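Local atomic coordinates of sulfatase (Bacteroides fragilis CAG:558, PDB entry 6USS), a protein that probably hydrolyses aryl sulfate esters as a calcium-dependent gut bacterial sulfatase, here in an engineered active-site variant. Residues A[46-60]-A[336-348]. The protein carries 1 engineered substitution. Numbering follows the deposited sequence.
Sequences WQDTSLPFWTQKTHY and KLHTQNSPLNSGK
Pro343, which follows a cis peptide bond, lays its ring on Trp54: CG sits 3.6 Å from the centroid of the indole six-membered ring and 11° off its normal, a CH-pi contact over one face. The opposite face of that indole carries Gln56 CG. Pro343 CG also meets Trp46, but there at the ring edge, 4.3 Å from CZ3. Leu344 crosses Trp46 at about a right angle, its CD1 methyl 3.5 Å from Trp46 CB. A chi1 of -157° sets Trp46 CG anti to the backbone N and brings CE3 up to Leu344 CG and CD2, while Phe53 CB covers one face of the indole. The hydroxyl oxygen of Tyr60 lies against the Gln340 backbone, OH 3.5 Å from CA, and the carbonyl oxygen of Ser342 is near the ring edge.

No direct hydrogen bond joins the two segments; water does that work. One water accepts from Gln47 N and donates to Asn341 OD1, 2.8 Å away, with a weak bond to Asp48 OD1. A second lies over the centre of one Tyr60 face, within hydrogen-bonding distance of Asp48 OD1 and Gln340 O. Asn341 ND2 donates to Ser346 O at 2.9 Å, nearly straight at 169°. Lys348 reaches Asp43, a calcium ligand, through a salt bridge. The two loops, leading on from the metal-binding ends of central-sheet strands, thus meet through an apolar patch beside a hydrated seam. Asp48 OD2 is held by Gly45 N and Tyr288 OH but OD1 by water, so this inter-loop link is probably more adaptable than a direct bond.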
loop_
_atom_site.group_PDB
_atom_site.type_symbol
_atom_site.label_atom_id
_atom_site.label_comp_id
_atom_site.label_asym_id
_atom_site.label_seq_id
_atom_site.Cartn_x
_atom_site.Cartn_y
_atom_site.Cartn_z
ATOM N N TRP A 46 9.367 30.276 -10.485
ATOM C CA TRP A 46 8.270 31.240 -10.455
ATOM C C TRP A 46 7.901 31.792 -11.826
ATOM O O TRP A 46 6.791 32.319 -11.992
ATOM C CB TRP A 46 8.649 32.412 -9.564
ATOM C CG TRP A 46 7.501 33.196 -8.988
ATOM C CD1 TRP A 46 6.433 32.703 -8.286
ATOM C CD2 TRP A 46 7.343 34.625 -9.009
ATOM N NE1 TRP A 46 5.619 33.738 -7.877
ATOM C CE2 TRP A 46 6.146 34.924 -8.319
ATOM C CE3 TRP A 46 8.084 35.674 -9.560
ATOM C CZ2 TRP A 46 5.679 36.234 -8.156
ATOM C CZ3 TRP A 46 7.619 36.979 -9.400
ATOM C CH2 TRP A 46 6.431 37.245 -8.692
ATOM N N GLN A 47 8.805 31.724 -12.803
ATOM C CA GLN A 47 8.556 32.315 -14.110
ATOM C C GLN A 47 8.669 31.299 -15.238
ATOM O O GLN A 47 8.770 31.700 -16.405
ATOM C CB GLN A 47 9.522 33.479 -14.348
ATOM C CG GLN A 47 9.273 34.700 -13.458
ATOM C CD GLN A 47 8.186 35.598 -14.011
ATOM O OE1 GLN A 47 7.899 35.558 -15.203
ATOM N NE2 GLN A 47 7.590 36.431 -13.154
ATOM N N ASP A 48 8.658 30.003 -14.926
ATOM C CA ASP A 48 8.751 28.942 -15.933
ATOM C C ASP A 48 7.377 28.558 -16.477
ATOM O O ASP A 48 6.991 27.393 -16.512
ATOM C CB ASP A 48 9.467 27.737 -15.339
ATOM C CG ASP A 48 10.907 28.045 -14.991
ATOM O OD1 ASP A 48 11.428 29.085 -15.467
ATOM O OD2 ASP A 48 11.514 27.255 -14.232
ATOM N N THR A 49 6.636 29.570 -16.921
ATOM C CA THR A 49 5.242 29.429 -17.311
ATOM C C THR A 49 4.878 30.642 -18.153
ATOM O O THR A 49 5.522 31.694 -18.059
ATOM C CB THR A 49 4.330 29.318 -16.075
ATOM O OG1 THR A 49 2.952 29.488 -16.449
ATOM C CG2 THR A 49 4.700 30.390 -15.047
ATOM N N SER A 50 3.857 30.483 -19.001
ATOM C CA SER A 50 3.294 31.656 -19.657
ATOM C C SER A 50 2.360 32.439 -18.742
ATOM O O SER A 50 2.018 33.572 -19.079
ATOM C CB SER A 50 2.559 31.283 -20.959
ATOM O OG SER A 50 1.536 30.321 -20.766
ATOM N N LEU A 51 1.955 31.885 -17.596
ATOM C CA LEU A 51 1.071 32.616 -16.675
ATOM C C LEU A 51 1.887 33.580 -15.814
ATOM O O LEU A 51 2.751 33.130 -15.053
ATOM C CB LEU A 51 0.292 31.652 -15.778
ATOM C CG LEU A 51 -0.637 32.243 -14.697
ATOM C CD1 LEU A 51 -1.790 33.061 -15.311
ATOM C CD2 LEU A 51 -1.182 31.154 -13.764
ATOM N N PRO A 52 1.644 34.911 -15.888
ATOM C CA PRO A 52 2.474 35.868 -15.138
ATOM C C PRO A 52 2.076 35.924 -13.667
ATOM O O PRO A 52 0.980 36.381 -13.326
ATOM C CB PRO A 52 2.202 37.201 -15.856
ATOM C CG PRO A 52 1.477 36.832 -17.151
ATOM C CD PRO A 52 0.707 35.598 -16.791
ATOM N N PHE A 53 2.994 35.479 -12.786
ATOM C CA PHE A 53 2.815 35.567 -11.333
ATOM C C PHE A 53 3.284 36.895 -10.734
ATOM O O PHE A 53 2.900 37.221 -9.604
ATOM C CB PHE A 53 3.558 34.420 -10.637
ATOM C CG PHE A 53 2.763 33.160 -10.558
ATOM C CD1 PHE A 53 2.100 32.817 -9.388
ATOM C CD2 PHE A 53 2.639 32.333 -11.666
ATOM C CE1 PHE A 53 1.340 31.672 -9.321
ATOM C CE2 PHE A 53 1.880 31.176 -11.604
ATOM C CZ PHE A 53 1.224 30.844 -10.429
ATOM N N TRP A 54 4.139 37.631 -11.440
ATOM C CA TRP A 54 4.548 38.980 -11.096
ATOM C C TRP A 54 3.436 39.965 -11.468
ATOM O O TRP A 54 2.453 39.602 -12.119
ATOM C CB TRP A 54 5.844 39.327 -11.834
ATOM C CG TRP A 54 6.592 40.447 -11.273
ATOM C CD1 TRP A 54 6.469 40.969 -10.018
ATOM C CD2 TRP A 54 7.616 41.200 -11.925
ATOM N NE1 TRP A 54 7.346 42.010 -9.855
ATOM C CE2 TRP A 54 8.061 42.175 -11.011
ATOM C CE3 TRP A 54 8.192 41.153 -13.192
ATOM C CZ2 TRP A 54 9.053 43.095 -11.324
ATOM C CZ3 TRP A 54 9.199 42.064 -13.498
ATOM C CH2 TRP A 54 9.612 43.021 -12.570
ATOM N N THR A 55 3.599 41.234 -11.071
ATOM C CA THR A 55 2.638 42.260 -11.476
ATOM C C THR A 55 2.864 42.767 -12.900
ATOM O O THR A 55 2.059 43.575 -13.381
ATOM C CB THR A 55 2.669 43.462 -10.526
ATOM O OG1 THR A 55 3.984 44.031 -10.527
ATOM C CG2 THR A 55 2.298 43.050 -9.116
ATOM N N GLN A 56 3.934 42.341 -13.576
ATOM C CA GLN A 56 4.086 42.603 -15.001
ATOM C C GLN A 56 4.607 41.356 -15.709
ATOM O O GLN A 56 5.422 40.610 -15.157
ATOM C CB GLN A 56 5.004 43.812 -15.256
ATOM C CG GLN A 56 6.434 43.700 -14.730
ATOM C CD GLN A 56 6.997 45.040 -14.178
ATOM O OE1 GLN A 56 6.444 45.629 -13.233
ATOM N NE2 GLN A 56 8.105 45.507 -14.764
ATOM N N LYS A 57 4.094 41.122 -16.919
ATOM C CA LYS A 57 4.529 40.008 -17.751
ATOM C C LYS A 57 6.031 40.096 -18.031
ATOM O O LYS A 57 6.562 41.178 -18.298
ATOM C CB LYS A 57 3.731 40.039 -19.058
ATOM C CG LYS A 57 3.621 38.719 -19.786
ATOM C CD LYS A 57 2.551 38.750 -20.891
ATOM C CE LYS A 57 2.326 37.339 -21.481
ATOM N NZ LYS A 57 1.680 37.340 -22.832
ATOM N N THR A 58 6.732 38.956 -17.965
ATOM C CA THR A 58 8.164 38.931 -18.249
ATOM C C THR A 58 8.427 38.394 -19.645
ATOM O O THR A 58 7.529 37.921 -20.343
ATOM C CB THR A 58 8.946 38.068 -17.260
ATOM O OG1 THR A 58 8.534 36.703 -17.418
ATOM C CG2 THR A 58 8.757 38.546 -15.841
ATOM N N HIS A 59 9.697 38.449 -20.048
ATOM C CA HIS A 59 10.070 37.836 -21.316
ATOM C C HIS A 59 9.886 36.323 -21.273
ATOM O O HIS A 59 9.457 35.721 -22.273
ATOM C CB HIS A 59 11.509 38.180 -21.691
ATOM C CG HIS A 59 11.957 37.520 -22.960
ATOM N ND1 HIS A 59 11.324 37.730 -24.171
ATOM C CD2 HIS A 59 12.940 36.618 -23.202
ATOM C CE1 HIS A 59 11.913 37.000 -25.106
ATOM N NE2 HIS A 59 12.891 36.314 -24.542
ATOM N N TYR A 60 10.189 35.692 -20.129
ATOM C CA TYR A 60 9.903 34.266 -19.993
ATOM C C TYR A 60 8.430 33.982 -20.219
ATOM O O TYR A 60 8.080 33.022 -20.915
ATOM C CB TYR A 60 10.321 33.762 -18.621
ATOM C CG TYR A 60 11.815 33.676 -18.458
ATOM C CD1 TYR A 60 12.597 33.039 -19.414
ATOM C CD2 TYR A 60 12.448 34.236 -17.359
ATOM C CE1 TYR A 60 13.972 32.943 -19.274
ATOM C CE2 TYR A 60 13.836 34.143 -17.207
ATOM C CZ TYR A 60 14.581 33.490 -18.175
ATOM O OH TYR A 60 15.934 33.396 -18.060
ATOM N N LYS A 336 22.151 35.088 -18.658
ATOM C CA LYS A 336 23.064 35.449 -17.579
ATOM C C LYS A 336 22.890 34.490 -16.410
ATOM O O LYS A 336 21.782 34.311 -15.895
ATOM C CB LYS A 336 22.808 36.893 -17.143
ATOM C CG LYS A 336 23.674 37.382 -15.999
ATOM C CD LYS A 336 23.859 38.903 -16.057
ATOM C CE LYS A 336 23.580 39.568 -14.700
ATOM N NZ LYS A 336 24.551 39.173 -13.629
ATOM N N LEU A 337 23.985 33.845 -16.016
ATOM C CA LEU A 337 23.898 32.809 -14.995
ATOM C C LEU A 337 23.322 33.380 -13.694
ATOM O O LEU A 337 23.587 34.531 -13.329
ATOM C CB LEU A 337 25.282 32.192 -14.766
ATOM C CG LEU A 337 25.356 30.892 -13.961
ATOM C CD1 LEU A 337 24.494 29.812 -14.619
ATOM C CD2 LEU A 337 26.804 30.420 -13.815
ATOM N N HIS A 338 22.513 32.558 -13.006
ATOM C CA HIS A 338 21.823 32.874 -11.750
ATOM C C HIS A 338 20.685 33.868 -11.941
ATOM O O HIS A 338 20.250 34.499 -10.965
ATOM C CB HIS A 338 22.772 33.415 -10.673
ATOM C CG HIS A 338 23.976 32.558 -10.441
ATOM N ND1 HIS A 338 23.903 31.306 -9.862
ATOM C CD2 HIS A 338 25.287 32.770 -10.712
ATOM C CE1 HIS A 338 25.116 30.790 -9.780
ATOM N NE2 HIS A 338 25.975 31.657 -10.287
ATOM N N THR A 339 20.190 34.047 -13.169
ATOM C CA THR A 339 19.046 34.925 -13.411
ATOM C C THR A 339 17.882 34.220 -14.096
ATOM O O THR A 339 16.969 34.891 -14.579
ATOM C CB THR A 339 19.463 36.146 -14.238
ATOM O OG1 THR A 339 19.810 35.738 -15.570
ATOM C CG2 THR A 339 20.649 36.865 -13.581
ATOM N N GLN A 340 17.878 32.888 -14.142
ATOM C CA GLN A 340 16.873 32.169 -14.913
ATOM C C GLN A 340 15.506 32.126 -14.233
ATOM O O GLN A 340 14.585 31.512 -14.787
ATOM C CB GLN A 340 17.354 30.746 -15.197
ATOM C CG GLN A 340 18.390 30.633 -16.295
ATOM C CD GLN A 340 19.788 31.080 -15.849
ATOM O OE1 GLN A 340 20.033 31.321 -14.662
ATOM N NE2 GLN A 340 20.705 31.203 -16.810
ATOM N N ASN A 341 15.342 32.739 -13.056
ATOM C CA ASN A 341 14.028 32.949 -12.450
ATOM C C ASN A 341 13.721 34.443 -12.336
ATOM O O ASN A 341 12.919 34.866 -11.491
ATOM C CB ASN A 341 13.932 32.258 -11.088
ATOM C CG ASN A 341 14.240 30.773 -11.166
ATOM O OD1 ASN A 341 13.420 29.976 -11.647
ATOM N ND2 ASN A 341 15.431 30.392 -10.713
ATOM N N SER A 342 14.360 35.244 -13.185
ATOM C CA SER A 342 14.187 36.686 -13.140
ATOM C C SER A 342 12.705 37.039 -13.232
ATOM O O SER A 342 11.976 36.415 -14.014
ATOM C CB SER A 342 14.947 37.344 -14.290
ATOM O OG SER A 342 14.304 38.551 -14.638
ATOM N N PRO A 343 12.231 38.062 -12.493
ATOM C CA PRO A 343 13.001 39.032 -11.706
ATOM C C PRO A 343 13.498 38.514 -10.364
ATOM O O PRO A 343 14.018 39.302 -9.592
ATOM C CB PRO A 343 11.981 40.137 -11.459
ATOM C CG PRO A 343 10.718 39.372 -11.285
ATOM C CD PRO A 343 10.788 38.301 -12.354
ATOM N N LEU A 344 13.316 37.236 -10.055
ATOM C CA LEU A 344 13.804 36.750 -8.771
ATOM C C LEU A 344 15.305 36.482 -8.839
ATOM O O LEU A 344 15.845 36.172 -9.904
ATOM C CB LEU A 344 13.063 35.482 -8.349
ATOM C CG LEU A 344 11.546 35.595 -8.348
ATOM C CD1 LEU A 344 10.951 34.333 -7.766
ATOM C CD2 LEU A 344 11.124 36.825 -7.557
ATOM N N ASN A 345 15.975 36.596 -7.685
ATOM C CA ASN A 345 17.418 36.384 -7.605
ATOM C C ASN A 345 17.761 34.891 -7.533
ATOM O O ASN A 345 17.250 34.164 -6.673
ATOM C CB ASN A 345 17.984 37.119 -6.387
ATOM C CG ASN A 345 19.478 37.421 -6.518
ATOM O OD1 ASN A 345 20.232 36.663 -7.122
ATOM N ND2 ASN A 345 19.909 38.532 -5.916
ATOM N N SER A 346 18.623 34.444 -8.439
ATOM C CA SER A 346 19.239 33.118 -8.370
ATOM C C SER A 346 18.133 32.054 -8.535
ATOM O O SER A 346 17.164 32.241 -9.290
ATOM C CB SER A 346 20.075 33.024 -7.094
ATOM O OG SER A 346 20.662 31.748 -6.930
ATOM N N GLY A 347 18.256 30.911 -7.855
ATOM C CA GLY A 347 17.332 29.823 -8.085
ATOM C C GLY A 347 17.578 28.644 -7.178
ATOM O O GLY A 347 17.977 28.822 -6.022
ATOM N N LYS A 348 17.378 27.438 -7.711
ATOM C CA LYS A 348 17.448 26.219 -6.911
ATOM C C LYS A 348 18.703 26.200 -6.050
ATOM O O LYS A 348 19.797 26.496 -6.530
ATOM C CB LYS A 348 17.412 24.984 -7.814
ATOM C CG LYS A 348 17.548 23.686 -7.023
ATOM C CD LYS A 348 17.299 22.492 -7.876
ATOM C CE LYS A 348 17.242 21.243 -7.002
ATOM N NZ LYS A 348 16.921 20.051 -7.799
HETATM O O HOH W 1 11.395 30.857 -13.286
HETATM O O HOH W 2 13.180 30.357 -16.934
#